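Local coordinates for protein beta-porphyranase A (PDB 4AW7) that cleaves the sulfated red-algal polysaccharide porphyran at beta-D-galactose-(1->4)-alpha-L-galactose-6-sulfate linkages, releasing mostly disaccharides, at residues Tyr257-Phe262 / Lys475-Glu480; Phe493-Ile498 / Asn565-Thr570; Ser419-Arg424 / Gln439-Met444; Phe362-Asn367 / Asn453-Leu458. All coordinates share one frame; numbering follows the deposited sequence.

In the fold
The four contacts lie away from the substrate and metal sites and join the catalytic barrel to its beta domains or hold those domains together. Along the chain, contact 3 lies within the loop closed by contact 4, and contact 4 within the loop closed by contact 1. Contact 2 follows. Contacts 3 and 4, with centres about 14 Å apart, share one mixed sheet. Its strands 421-429 and 454-462 are neighbours, and Arg424 N meets Val457 O at 2.7 Å. Contacts 1 and 2, about 12 Å apart between centres, also touch through strands 469-484 and 491-498. Contacts 1 and 4 have centres about 35 Å apart, on opposite sides of the chain's centre. They therefore join helices of the barrel side to beta strands at two separate places.

Contact 1 of 4, residues Tyr257-Phe262 / Lys475-Glu480; sequences YSYIKF and KYYSSE
Ser478 OG has two partners. It accepts a 3.1 Å bond from Glu480 N, nearly straight at 165°, which makes an ST turn, and it also forms a hydrogen bond to Pro494 O. The ST turn shapes the chain at 478-480, and carbonyl oxygens here meet the helix 257-262. Ile260 CG1 lies 3.6 Å from Ser478 O, and its CD1 reaches Ser479 O. The main side-chain contact is Tyr259 on Tyr477. Tyr477 CB sits over one face of the Tyr259 ring, 3.6 Å from its centroid, in a CH-pi contact. The two rings are slid apart, with planes at 29°, and barely overlap. Tyr259 CG is anti to its own N (chi1 178°), which carries the ring out to the strand. Tyr477 OH hydrogen-bonds to Glu255 OE1, one turn earlier on the same helix. The contact lies at the surface, where barrel helix 245-262 meets strand 469-484, which is flanked by strand 577-589.

Contact 2 of 4, residues Phe493-Ile498 / Asn565-Thr570; sequences FPFTGI and NNVDIT
Phe495 meets Val567 with its CG beside the backbone N and anti to the carbonyl carbon (chi1 -64°), which lays Phe495 CE1 3.7 Å from Val567 CG2. Phe493 has nearly the same torsion, and its ring edge comes to Val567 O. Asn565, with chi1 -70°, has its amide lying across Ile498, ND2 3.4 Å from Ile498 CB. That buried amide is also held outside the pair: ND2 bonds to Lys561 O and OD1 to Asn526 ND2. Four backbone bonds join the strands as an antiparallel pair. Phe493 N gives to Val567 O at 2.8 Å, and Val567 N returns to Phe493 O. Phe495 and Asn565 exchange bonds in the same way. Between them, Pro494 and Asn566 form a non-hydrogen-bonded pair, with Asn566 OD1 3.4 Å from Pro494 CA. Asn566 ND2 gives a 2.9 Å bond to Asp568 OD2, which lies in the amide plane of Asn566. Gly497 and Ile498 face Gly563 in a G1 beta bulge. Strand 491-498 is the edge of a four-stranded antiparallel sheet. Strand 563-570 pairs on its other side with strand 522-525, while Phe493 and Val567 pack on strand 577-589.

Contact 3 of 4, residues Ser419-Arg424 / Gln439-Met444; sequences SNVTKR and QNVPSM
Lys423 and Gln439 lie side by side and point the same way. The lysine chain is bent at chi3 and chi4, which turns Lys423 NZ back to Gln439 OE1 at 2.9 Å. NZ stands above the amide plane, 54° out of it, and so is not on a lone pair. Their backbones exchange two bonds, the shorter from Lys423 N to Gln439 O at 2.7 Å. Thr422 and Asn440 are also alongside, on the other face, with Thr422 OG1 3.0 Å from Asn440 OD1. Val421 and Val441 meet at an angle instead. Val421 CG1 and Val441 CG2 are tight at 3.4 Å, and Val441 CG2 takes the crowded position between its own N and carbonyl carbon. Met444 crosses Val421 at about a right angle, Met444 CE meeting Val421 CG2 at 3.8 Å. Val441 N gives a straight bond to Val421 O, and a water bridges Val421 N and Val441 O. The segments form the open end of the hairpin of strands 421-429 and 433-441. Strand 454-462 runs along the other edge of 421-429, and Val421 and Met444 both pack on it.

Contact 4 of 4, residues Phe362-Asn367 / Asn453-Leu458; sequences FELWKN and NQTIVL
Thr455 is the first residue of segment 453-458 to meet the helix, through its methyl. Thr455 CG2 lies 3.8 Å from Leu364 CD2, and the two side chains cross at about a right angle. The same methyl comes more loosely to Trp365, with Thr455 CG2 4.4 Å from Trp365 CZ2. Val457 faces the helix again and makes the fuller contact. Val457 CG2 touches Leu364 CD1 at 3.7 Å. CG2 also stands over one face of the Trp365 indole, 4.1 Å from the centroid of the six-membered ring and 4° off the ring normal, a CH-pi contact. The torsions of Leu364 (chi1 174°, chi2 65°) spread its two methyls along the strand, one for Thr455 and one for Val457. Outside the pair, Thr455 OG1 hydrogen-bonds to Asp398 OD1, while the indole is held by a bond from Trp365 NE1 to Asn298 OD1 and by stacking on Phe44. This is buried apolar packing of a helix against a strand. Arg424 NH1, from neighbouring strand 421-429, hydrogen-bonds to Leu364 O and Lys366 O. Helix 359-365 packs on helix 293-305 and on the sheet of strands 392-399, 421-429 and 454-462.

Contact 1 of 4, residues Tyr257-Phe262 / Lys475-Glu480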
loop_
_atom_site.group_PDB
_atom_site.type_symbol
_atom_site.label_atom_id
_atom_site.label_comp_id
_atom_site.label_asym_id
_atom_site.label_seq_id
_atom_site.Cartn_x
_atom_site.Cartn_y
_atom_site.Cartn_z
ATOM N N TYR A 257 8.125 -11.062 -8.935
ATOM C CA TYR A 257 8.446 -12.447 -8.603
ATOM C C TYR A 257 7.215 -13.331 -8.592
ATOM O O TYR A 257 7.275 -14.481 -9.044
ATOM C CB TYR A 257 9.229 -12.535 -7.307
ATOM C CG TYR A 257 9.768 -13.914 -7.049
ATOM C CD1 TYR A 257 10.661 -14.489 -7.930
ATOM C CD2 TYR A 257 9.364 -14.646 -5.944
ATOM C CE1 TYR A 257 11.134 -15.772 -7.728
ATOM C CE2 TYR A 257 9.835 -15.929 -5.704
ATOM C CZ TYR A 257 10.703 -16.499 -6.616
ATOM O OH TYR A 257 11.217 -17.787 -6.409
ATOM N N SER A 258 6.089 -12.804 -8.129
ATOM C CA SER A 258 4.863 -13.569 -8.182
ATOM C C SER A 258 4.510 -13.962 -9.618
ATOM O O SER A 258 4.117 -15.085 -9.856
ATOM C CB SER A 258 3.711 -12.805 -7.557
ATOM O OG SER A 258 3.949 -12.552 -6.193
ATOM N N TYR A 259 4.687 -13.052 -10.562
ATOM C CA TYR A 259 4.459 -13.384 -11.956
ATOM C C TYR A 259 5.336 -14.551 -12.408
ATOM O O TYR A 259 4.872 -15.475 -13.095
ATOM C CB TYR A 259 4.751 -12.163 -12.797
ATOM C CG TYR A 259 4.583 -12.412 -14.274
ATOM C CD1 TYR A 259 3.334 -12.422 -14.829
ATOM C CD2 TYR A 259 5.682 -12.636 -15.109
ATOM C CE1 TYR A 259 3.149 -12.630 -16.208
ATOM C CE2 TYR A 259 5.529 -12.846 -16.476
ATOM C CZ TYR A 259 4.250 -12.845 -17.018
ATOM O OH TYR A 259 4.099 -13.004 -18.370
ATOM N N ILE A 260 6.607 -14.489 -12.073
ATOM C CA ILE A 260 7.532 -15.567 -12.427
ATOM C C ILE A 260 7.152 -16.889 -11.776
ATOM O O ILE A 260 7.171 -17.948 -12.421
ATOM C CB ILE A 260 8.985 -15.140 -12.078
ATOM C CG1 ILE A 260 9.429 -14.047 -13.034
ATOM C CG2 ILE A 260 9.975 -16.334 -12.088
ATOM C CD1 ILE A 260 10.746 -13.387 -12.595
ATOM N N LYS A 261 6.764 -16.850 -10.507
ATOM C CA LYS A 261 6.495 -18.063 -9.756
ATOM C C LYS A 261 5.159 -18.714 -10.141
ATOM O O LYS A 261 5.045 -19.950 -10.211
ATOM C CB LYS A 261 6.456 -17.747 -8.267
ATOM C CG LYS A 261 6.502 -18.929 -7.399
ATOM C CD LYS A 261 7.869 -19.594 -7.394
ATOM C CE LYS A 261 7.850 -20.701 -6.383
ATOM N NZ LYS A 261 9.099 -21.405 -6.398
ATOM N N PHE A 262 4.126 -17.896 -10.309
ATOM C CA PHE A 262 2.752 -18.365 -10.433
ATOM C C PHE A 262 2.180 -18.198 -11.835
ATOM O O PHE A 262 1.114 -18.759 -12.130
ATOM C CB PHE A 262 1.823 -17.666 -9.430
ATOM C CG PHE A 262 2.302 -17.726 -8.023
ATOM C CD1 PHE A 262 2.340 -18.928 -7.353
ATOM C CD2 PHE A 262 2.697 -16.586 -7.344
ATOM C CE1 PHE A 262 2.793 -19.027 -6.069
ATOM C CE2 PHE A 262 3.147 -16.683 -6.039
ATOM C CZ PHE A 262 3.206 -17.904 -5.405
ATOM N N LYS A 475 -0.260 -3.685 -17.054
ATOM C CA LYS A 475 1.126 -3.910 -16.712
ATOM C C LYS A 475 1.552 -5.257 -17.257
ATOM O O LYS A 475 0.802 -6.236 -17.175
ATOM C CB LYS A 475 1.311 -3.910 -15.178
ATOM C CG LYS A 475 1.086 -2.540 -14.572
ATOM C CD LYS A 475 1.255 -2.562 -13.055
ATOM C CE LYS A 475 1.044 -1.221 -12.464
ATOM N NZ LYS A 475 1.356 -1.225 -11.033
ATOM N N TYR A 476 2.777 -5.292 -17.769
ATOM C CA TYR A 476 3.353 -6.497 -18.355
ATOM C C TYR A 476 4.678 -6.767 -17.651
ATOM O O TYR A 476 5.470 -5.859 -17.439
ATOM C CB TYR A 476 3.549 -6.343 -19.850
ATOM C CG TYR A 476 2.273 -6.065 -20.570
ATOM C CD1 TYR A 476 1.443 -7.096 -20.951
ATOM C CD2 TYR A 476 1.885 -4.777 -20.870
ATOM C CE1 TYR A 476 0.275 -6.867 -21.643
ATOM C CE2 TYR A 476 0.667 -4.532 -21.526
ATOM C CZ TYR A 476 -0.115 -5.578 -21.933
ATOM O OH TYR A 476 -1.289 -5.385 -22.633
ATOM N N TYR A 477 4.845 -8.022 -17.257
ATOM C CA TYR A 477 5.935 -8.469 -16.412
ATOM C C TYR A 477 6.889 -9.340 -17.227
ATOM O O TYR A 477 6.511 -10.049 -18.111
ATOM C CB TYR A 477 5.380 -9.216 -15.212
ATOM C CG TYR A 477 4.449 -8.371 -14.359
ATOM C CD1 TYR A 477 3.100 -8.251 -14.664
ATOM C CD2 TYR A 477 4.915 -7.672 -13.271
ATOM C CE1 TYR A 477 2.248 -7.474 -13.906
ATOM C CE2 TYR A 477 4.064 -6.861 -12.517
ATOM C CZ TYR A 477 2.740 -6.787 -12.839
ATOM O OH TYR A 477 1.872 -5.999 -12.124
ATOM N N SER A 478 8.146 -9.299 -16.844
ATOM C CA SER A 478 9.172 -10.077 -17.542
ATOM C C SER A 478 9.428 -11.407 -16.874
ATOM O O SER A 478 9.315 -11.518 -15.662
ATOM C CB SER A 478 10.433 -9.250 -17.597
ATOM O OG SER A 478 11.474 -9.901 -18.359
ATOM N N SER A 479 9.870 -12.416 -17.646
ATOM C CA SER A 479 10.351 -13.665 -17.093
ATOM C C SER A 479 11.670 -13.469 -16.381
ATOM O O SER A 479 12.087 -14.364 -15.647
ATOM C CB SER A 479 10.558 -14.693 -18.214
ATOM O OG SER A 479 11.526 -14.229 -19.157
ATOM N N GLU A 480 12.333 -12.327 -16.604
ATOM C CA GLU A 480 13.629 -12.011 -15.995
ATOM C C GLU A 480 13.474 -10.994 -14.892
ATOM O O GLU A 480 12.839 -9.973 -15.099
ATOM C CB GLU A 480 14.580 -11.455 -17.060
ATOM C CG GLU A 480 14.937 -12.441 -18.138
ATOM C CD GLU A 480 15.855 -13.501 -17.615
ATOM O OE1 GLU A 480 16.911 -13.152 -17.062
ATOM O OE2 GLU A 480 15.479 -14.655 -17.735
#

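Contact 2 of 4, residues Phe493-Ile498 / Asn565-Thr570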
loop_
_atom_site.group_PDB
_atom_site.type_symbol
_atom_site.label_atom_id
_atom_site.label_comp_id
_atom_site.label_asym_id
_atom_site.label_seq_id
_atom_site.Cartn_x
_atom_site.Cartn_y
_atom_site.Cartn_z
ATOM N N PHE A 493 15.469 -7.912 -21.140
ATOM C CA PHE A 493 14.203 -8.226 -20.469
ATOM C C PHE A 493 13.111 -8.461 -21.491
ATOM O O PHE A 493 12.654 -7.475 -22.124
ATOM C CB PHE A 493 13.825 -7.100 -19.483
ATOM C CG PHE A 493 14.787 -7.003 -18.324
ATOM C CD1 PHE A 493 15.927 -6.233 -18.430
ATOM C CD2 PHE A 493 14.567 -7.717 -17.159
ATOM C CE1 PHE A 493 16.845 -6.151 -17.385
ATOM C CE2 PHE A 493 15.457 -7.651 -16.126
ATOM C CZ PHE A 493 16.604 -6.870 -16.232
ATOM N N PRO A 494 12.675 -9.721 -21.624
ATOM C CA PRO A 494 11.611 -10.011 -22.587
ATOM C C PRO A 494 10.242 -9.861 -21.963
ATOM O O PRO A 494 10.060 -10.119 -20.757
ATOM C CB PRO A 494 11.872 -11.479 -22.960
ATOM C CG PRO A 494 12.538 -12.055 -21.771
ATOM C CD PRO A 494 13.294 -10.962 -21.101
ATOM N N PHE A 495 9.291 -9.452 -22.795
ATOM C CA PHE A 495 7.875 -9.314 -22.408
ATOM C C PHE A 495 7.021 -9.985 -23.470
ATOM O O PHE A 495 7.429 -10.028 -24.643
ATOM C CB PHE A 495 7.494 -7.842 -22.306
ATOM C CG PHE A 495 8.231 -7.109 -21.244
ATOM C CD1 PHE A 495 9.484 -6.591 -21.494
ATOM C CD2 PHE A 495 7.681 -6.964 -19.980
ATOM C CE1 PHE A 495 10.186 -5.938 -20.527
ATOM C CE2 PHE A 495 8.412 -6.289 -18.988
ATOM C CZ PHE A 495 9.641 -5.787 -19.263
ATOM N N THR A 496 5.864 -10.508 -23.091
ATOM C CA THR A 496 4.958 -11.188 -23.999
ATOM C C THR A 496 3.524 -10.696 -23.827
ATOM O O THR A 496 3.153 -10.177 -22.773
ATOM C CB THR A 496 5.023 -12.717 -23.783
ATOM O OG1 THR A 496 4.574 -13.057 -22.463
ATOM C CG2 THR A 496 6.449 -13.261 -24.007
ATOM N N GLY A 497 2.707 -10.922 -24.858
ATOM C CA GLY A 497 1.280 -10.655 -24.759
ATOM C C GLY A 497 0.879 -9.193 -24.759
ATOM O O GLY A 497 -0.233 -8.884 -24.373
ATOM N N ILE A 498 1.748 -8.301 -25.171
ATOM C CA ILE A 498 1.435 -6.882 -25.109
ATOM C C ILE A 498 0.408 -6.483 -26.144
ATOM O O ILE A 498 0.535 -6.788 -27.323
ATOM C CB ILE A 498 2.716 -6.021 -25.235
ATOM C CG1 ILE A 498 3.649 -6.345 -23.996
ATOM C CG2 ILE A 498 2.351 -4.517 -25.427
ATOM C CD1 ILE A 498 4.708 -5.381 -23.686
ATOM N N ASN A 565 7.900 -8.115 -26.892
ATOM C CA ASN A 565 8.673 -6.908 -26.852
ATOM C C ASN A 565 9.903 -7.177 -26.009
ATOM O O ASN A 565 9.883 -8.097 -25.186
ATOM C CB ASN A 565 7.873 -5.755 -26.257
ATOM C CG ASN A 565 6.751 -5.280 -27.173
ATOM O OD1 ASN A 565 6.930 -4.315 -27.905
ATOM N ND2 ASN A 565 5.595 -5.952 -27.115
ATOM N N ASN A 566 10.959 -6.408 -26.259
ATOM C CA ASN A 566 12.183 -6.541 -25.491
ATOM C C ASN A 566 12.681 -5.188 -25.036
ATOM O O ASN A 566 12.580 -4.176 -25.755
ATOM C CB ASN A 566 13.269 -7.227 -26.318
ATOM C CG ASN A 566 14.152 -8.109 -25.449
ATOM O OD1 ASN A 566 13.749 -9.215 -25.072
ATOM N ND2 ASN A 566 15.314 -7.621 -25.106
ATOM N N VAL A 567 13.199 -5.161 -23.807
ATOM C CA VAL A 567 13.850 -3.998 -23.269
ATOM C C VAL A 567 15.292 -4.389 -22.951
ATOM O O VAL A 567 15.504 -5.396 -22.304
ATOM C CB VAL A 567 13.129 -3.482 -22.031
ATOM C CG1 VAL A 567 13.890 -2.291 -21.525
ATOM C CG2 VAL A 567 11.689 -3.122 -22.370
ATOM N N ASP A 568 16.251 -3.604 -23.424
ATOM C CA ASP A 568 17.675 -3.859 -23.176
ATOM C C ASP A 568 18.221 -2.662 -22.468
ATOM O O ASP A 568 17.989 -1.534 -22.894
ATOM C CB ASP A 568 18.383 -4.168 -24.493
ATOM C CG ASP A 568 17.846 -5.430 -25.090
ATOM O OD1 ASP A 568 18.260 -6.520 -24.690
ATOM O OD2 ASP A 568 16.907 -5.368 -25.923
ATOM N N ILE A 569 18.975 -2.880 -21.376
ATOM C CA ILE A 569 19.530 -1.744 -20.649
ATOM C C ILE A 569 21.019 -2.004 -20.338
ATOM O O ILE A 569 21.400 -3.137 -20.074
ATOM C CB ILE A 569 18.713 -1.345 -19.390
ATOM C CG1 ILE A 569 18.842 -2.374 -18.298
ATOM C CG2 ILE A 569 17.253 -1.130 -19.729
ATOM C CD1 ILE A 569 18.130 -1.916 -16.997
ATOM N N THR A 570 21.800 -0.938 -20.377
ATOM C CA THR A 570 23.238 -1.053 -20.123
ATOM C C THR A 570 23.682 0.074 -19.202
ATOM O O THR A 570 23.502 1.245 -19.492
ATOM C CB THR A 570 24.068 -1.088 -21.440
ATOM O OG1 THR A 570 23.516 -2.067 -22.325
ATOM C CG2 THR A 570 25.534 -1.459 -21.099
#

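Contact 3 of 4, residues Ser419-Arg424 / Gln439-Met444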
loop_
_atom_site.group_PDB
_atom_site.type_symbol
_atom_site.label_atom_id
_atom_site.label_comp_id
_atom_site.label_asym_id
_atom_site.label_seq_id
_atom_site.Cartn_x
_atom_site.Cartn_y
_atom_site.Cartn_z
ATOM N N SER A 419 -17.821 23.681 -13.182
ATOM C CA SER A 419 -18.260 24.859 -12.430
ATOM C C SER A 419 -18.246 24.586 -10.937
ATOM O O SER A 419 -18.028 23.455 -10.524
ATOM C CB SER A 419 -19.691 25.248 -12.853
ATOM O OG SER A 419 -20.641 24.244 -12.495
ATOM N N ASN A 420 -18.514 25.606 -10.124
ATOM C CA ASN A 420 -18.632 25.438 -8.674
ATOM C C ASN A 420 -17.431 24.694 -8.062
ATOM O O ASN A 420 -17.563 23.690 -7.356
ATOM C CB ASN A 420 -19.937 24.779 -8.319
ATOM C CG ASN A 420 -21.102 25.590 -8.788
ATOM O OD1 ASN A 420 -21.047 26.831 -8.756
ATOM N ND2 ASN A 420 -22.126 24.926 -9.285
ATOM N N VAL A 421 -16.260 25.213 -8.351
ATOM C CA VAL A 421 -15.012 24.615 -7.890
ATOM C C VAL A 421 -14.740 24.973 -6.434
ATOM O O VAL A 421 -14.801 26.144 -6.016
ATOM C CB VAL A 421 -13.830 25.069 -8.769
ATOM C CG1 VAL A 421 -12.525 24.418 -8.318
ATOM C CG2 VAL A 421 -14.092 24.754 -10.273
ATOM N N THR A 422 -14.404 23.944 -5.657
ATOM C CA THR A 422 -13.958 24.085 -4.271
ATOM C C THR A 422 -12.574 23.434 -4.139
ATOM O O THR A 422 -12.308 22.351 -4.674
ATOM C CB THR A 422 -14.967 23.487 -3.293
ATOM O OG1 THR A 422 -16.257 24.108 -3.475
ATOM C CG2 THR A 422 -14.533 23.635 -1.885
ATOM N N LYS A 423 -11.685 24.111 -3.455
ATOM C CA LYS A 423 -10.347 23.622 -3.231
ATOM C C LYS A 423 -10.188 23.202 -1.784
ATOM O O LYS A 423 -10.327 24.034 -0.865
ATOM C CB LYS A 423 -9.305 24.694 -3.563
ATOM C CG LYS A 423 -7.908 24.234 -3.315
ATOM C CD LYS A 423 -6.842 25.186 -3.800
ATOM C CE LYS A 423 -6.906 26.505 -3.091
ATOM N NZ LYS A 423 -6.414 26.486 -1.690
ATOM N N ARG A 424 -9.875 21.932 -1.559
ATOM C CA ARG A 424 -9.460 21.442 -0.250
ATOM C C ARG A 424 -7.947 21.311 -0.218
ATOM O O ARG A 424 -7.340 20.812 -1.145
ATOM C CB ARG A 424 -10.066 20.068 -0.003
ATOM C CG ARG A 424 -11.588 19.961 -0.195
ATOM C CD ARG A 424 -12.033 18.532 -0.066
ATOM N NE ARG A 424 -13.456 18.379 -0.283
ATOM C CZ ARG A 424 -14.068 17.203 -0.283
ATOM N NH1 ARG A 424 -13.371 16.100 -0.062
ATOM N NH2 ARG A 424 -15.354 17.100 -0.540
ATOM N N GLN A 439 -11.859 26.175 0.333
ATOM C CA GLN A 439 -12.111 27.485 -0.281
ATOM C C GLN A 439 -12.877 27.338 -1.579
ATOM O O GLN A 439 -12.565 26.502 -2.431
ATOM C CB GLN A 439 -10.771 28.154 -0.585
ATOM C CG GLN A 439 -9.967 28.392 0.686
ATOM C CD GLN A 439 -8.530 28.737 0.423
ATOM O OE1 GLN A 439 -8.068 28.681 -0.710
ATOM N NE2 GLN A 439 -7.797 29.125 1.495
ATOM N N ASN A 440 -13.856 28.193 -1.791
ATOM C CA ASN A 440 -14.490 28.268 -3.090
ATOM C C ASN A 440 -13.592 29.098 -3.976
ATOM O O ASN A 440 -13.006 30.104 -3.522
ATOM C CB ASN A 440 -15.877 28.899 -2.989
ATOM C CG ASN A 440 -16.832 28.044 -2.188
ATOM O OD1 ASN A 440 -16.725 26.799 -2.185
ATOM N ND2 ASN A 440 -17.718 28.688 -1.443
ATOM N N VAL A 441 -13.465 28.686 -5.217
ATOM C CA VAL A 441 -12.683 29.440 -6.170
ATOM C C VAL A 441 -13.549 29.651 -7.421
ATOM O O VAL A 441 -14.427 28.855 -7.719
ATOM C CB VAL A 441 -11.336 28.790 -6.485
ATOM C CG1 VAL A 441 -10.488 28.630 -5.199
ATOM C CG2 VAL A 441 -11.527 27.491 -7.182
ATOM N N PRO A 442 -13.315 30.742 -8.158
ATOM C CA PRO A 442 -14.297 31.125 -9.195
ATOM C C PRO A 442 -14.166 30.430 -10.526
ATOM O O PRO A 442 -15.022 30.558 -11.384
ATOM C CB PRO A 442 -14.020 32.620 -9.357
ATOM C CG PRO A 442 -12.628 32.792 -8.957
ATOM C CD PRO A 442 -12.404 31.843 -7.825
ATOM N N SER A 443 -13.068 29.689 -10.707
ATOM C CA SER A 443 -12.817 28.935 -11.921
ATOM C C SER A 443 -11.772 27.883 -11.588
ATOM O O SER A 443 -11.084 27.986 -10.575
ATOM C CB SER A 443 -12.319 29.860 -13.036
ATOM O OG SER A 443 -11.222 30.634 -12.623
ATOM N N MET A 444 -11.663 26.862 -12.421
ATOM C CA MET A 444 -10.567 25.926 -12.240
ATOM C C MET A 444 -9.276 26.698 -12.401
ATOM O O MET A 444 -9.116 27.423 -13.368
ATOM C CB MET A 444 -10.609 24.818 -13.278
ATOM C CG MET A 444 -9.621 23.715 -12.959
ATOM S SD MET A 444 -10.092 22.749 -11.512
ATOM C CE MET A 444 -11.691 22.337 -11.946
HETATM O O HOH W 1 -16.063 27.817 -9.622
#

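Contact 4 of 4, residues Phe362-Asn367 / Asn453-Leu458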
loop_
_atom_site.group_PDB
_atom_site.type_symbol
_atom_site.label_atom_id
_atom_site.label_comp_id
_atom_site.label_asym_id
_atom_site.label_seq_id
_atom_site.Cartn_x
_atom_site.Cartn_y
_atom_site.Cartn_z
ATOM N N PHE A 362 -9.156 12.252 6.493
ATOM C CA PHE A 362 -10.436 11.754 6.028
ATOM C C PHE A 362 -11.346 12.883 5.515
ATOM O O PHE A 362 -12.095 12.702 4.563
ATOM C CB PHE A 362 -11.072 10.892 7.094
ATOM C CG PHE A 362 -10.207 9.702 7.464
ATOM C CD1 PHE A 362 -10.129 8.618 6.629
ATOM C CD2 PHE A 362 -9.464 9.702 8.620
ATOM C CE1 PHE A 362 -9.336 7.550 6.941
ATOM C CE2 PHE A 362 -8.678 8.609 8.952
ATOM C CZ PHE A 362 -8.625 7.525 8.105
ATOM N N GLU A 363 -11.269 14.056 6.121
ATOM C CA GLU A 363 -12.021 15.212 5.601
ATOM C C GLU A 363 -11.592 15.524 4.160
ATOM O O GLU A 363 -12.431 15.727 3.281
ATOM C CB GLU A 363 -11.815 16.434 6.485
ATOM C CG GLU A 363 -12.786 17.568 6.123
ATOM C CD GLU A 363 -14.230 17.211 6.541
ATOM O OE1 GLU A 363 -14.407 16.933 7.694
ATOM O OE2 GLU A 363 -15.197 17.170 5.721
ATOM N N LEU A 364 -10.284 15.498 3.912
ATOM C CA LEU A 364 -9.756 15.848 2.614
ATOM C C LEU A 364 -10.359 14.956 1.517
ATOM O O LEU A 364 -10.625 15.422 0.399
ATOM C CB LEU A 364 -8.221 15.674 2.628
ATOM C CG LEU A 364 -7.440 15.853 1.342
ATOM C CD1 LEU A 364 -7.553 17.322 0.886
ATOM C CD2 LEU A 364 -5.991 15.444 1.506
ATOM N N TRP A 365 -10.506 13.674 1.829
ATOM C CA TRP A 365 -10.977 12.683 0.885
ATOM C C TRP A 365 -12.457 12.375 0.979
ATOM O O TRP A 365 -12.972 11.510 0.288
ATOM C CB TRP A 365 -10.137 11.406 1.034
ATOM C CG TRP A 365 -8.710 11.613 0.600
ATOM C CD1 TRP A 365 -7.636 11.831 1.386
ATOM C CD2 TRP A 365 -8.243 11.670 -0.752
ATOM N NE1 TRP A 365 -6.523 12.021 0.615
ATOM C CE2 TRP A 365 -6.871 11.918 -0.708
ATOM C CE3 TRP A 365 -8.856 11.491 -1.987
ATOM C CZ2 TRP A 365 -6.091 11.991 -1.863
ATOM C CZ3 TRP A 365 -8.070 11.587 -3.141
ATOM C CH2 TRP A 365 -6.698 11.808 -3.044
ATOM N N LYS A 366 -13.189 13.102 1.818
ATOM C CA LYS A 366 -14.598 12.781 2.001
ATOM C C LYS A 366 -15.364 12.983 0.691
ATOM O O LYS A 366 -15.120 13.925 -0.066
ATOM C CB LYS A 366 -15.207 13.622 3.135
ATOM C CG LYS A 366 -16.635 13.155 3.547
ATOM C CD LYS A 366 -17.112 13.988 4.743
ATOM C CE LYS A 366 -18.627 13.954 4.995
ATOM N NZ LYS A 366 -18.958 14.620 6.249
ATOM N N ASN A 367 -16.264 12.064 0.410
ATOM C CA ASN A 367 -17.081 12.057 -0.813
ATOM C C ASN A 367 -16.367 11.738 -2.098
ATOM O O ASN A 367 -17.014 11.561 -3.116
ATOM C CB ASN A 367 -17.939 13.337 -0.934
ATOM C CG ASN A 367 -18.987 13.423 0.192
ATOM O OD1 ASN A 367 -19.820 12.541 0.316
ATOM N ND2 ASN A 367 -18.902 14.445 0.988
ATOM N N ASN A 453 4.598 18.184 1.323
ATOM C CA ASN A 453 3.667 17.707 2.346
ATOM C C ASN A 453 2.310 18.383 2.349
ATOM O O ASN A 453 1.580 18.355 3.341
ATOM C CB ASN A 453 4.330 17.716 3.722
ATOM C CG ASN A 453 5.579 16.876 3.771
ATOM O OD1 ASN A 453 5.636 15.784 3.214
ATOM N ND2 ASN A 453 6.633 17.424 4.340
ATOM N N GLN A 454 1.958 18.956 1.198
ATOM C CA GLN A 454 0.634 19.452 0.945
ATOM C C GLN A 454 -0.018 18.552 -0.101
ATOM O O GLN A 454 0.603 18.173 -1.092
ATOM C CB GLN A 454 0.661 20.907 0.447
ATOM C CG GLN A 454 -0.697 21.465 0.117
ATOM C CD GLN A 454 -0.636 22.890 -0.453
ATOM O OE1 GLN A 454 0.347 23.285 -1.039
ATOM N NE2 GLN A 454 -1.751 23.615 -0.371
ATOM N N THR A 455 -1.274 18.209 0.157
ATOM C CA THR A 455 -2.136 17.502 -0.771
ATOM C C THR A 455 -3.380 18.355 -1.004
ATOM O O THR A 455 -3.962 18.878 -0.038
ATOM C CB THR A 455 -2.500 16.120 -0.228
ATOM O OG1 THR A 455 -1.292 15.458 0.168
ATOM C CG2 THR A 455 -3.292 15.297 -1.205
ATOM N N ILE A 456 -3.787 18.450 -2.252
ATOM C CA ILE A 456 -4.931 19.263 -2.659
ATOM C C ILE A 456 -5.964 18.350 -3.325
ATOM O O ILE A 456 -5.623 17.489 -4.151
ATOM C CB ILE A 456 -4.468 20.397 -3.665
ATOM C CG1 ILE A 456 -3.552 21.406 -2.928
ATOM C CG2 ILE A 456 -5.631 21.112 -4.344
ATOM C CD1 ILE A 456 -2.734 22.329 -3.845
ATOM N N VAL A 457 -7.228 18.565 -3.007
ATOM C CA VAL A 457 -8.345 17.950 -3.701
ATOM C C VAL A 457 -9.268 19.066 -4.159
ATOM O O VAL A 457 -9.780 19.852 -3.339
ATOM C CB VAL A 457 -9.093 16.929 -2.804
ATOM C CG1 VAL A 457 -10.361 16.433 -3.463
ATOM C CG2 VAL A 457 -8.192 15.771 -2.436
ATOM N N LEU A 458 -9.423 19.165 -5.470
ATOM C CA LEU A 458 -10.389 20.057 -6.090
ATOM C C LEU A 458 -11.672 19.280 -6.355
ATOM O O LEU A 458 -11.638 18.151 -6.861
ATOM C CB LEU A 458 -9.827 20.546 -7.410
ATOM C CG LEU A 458 -8.575 21.420 -7.336
ATOM C CD1 LEU A 458 -7.845 21.467 -8.663
ATOM C CD2 LEU A 458 -8.946 22.819 -6.928
#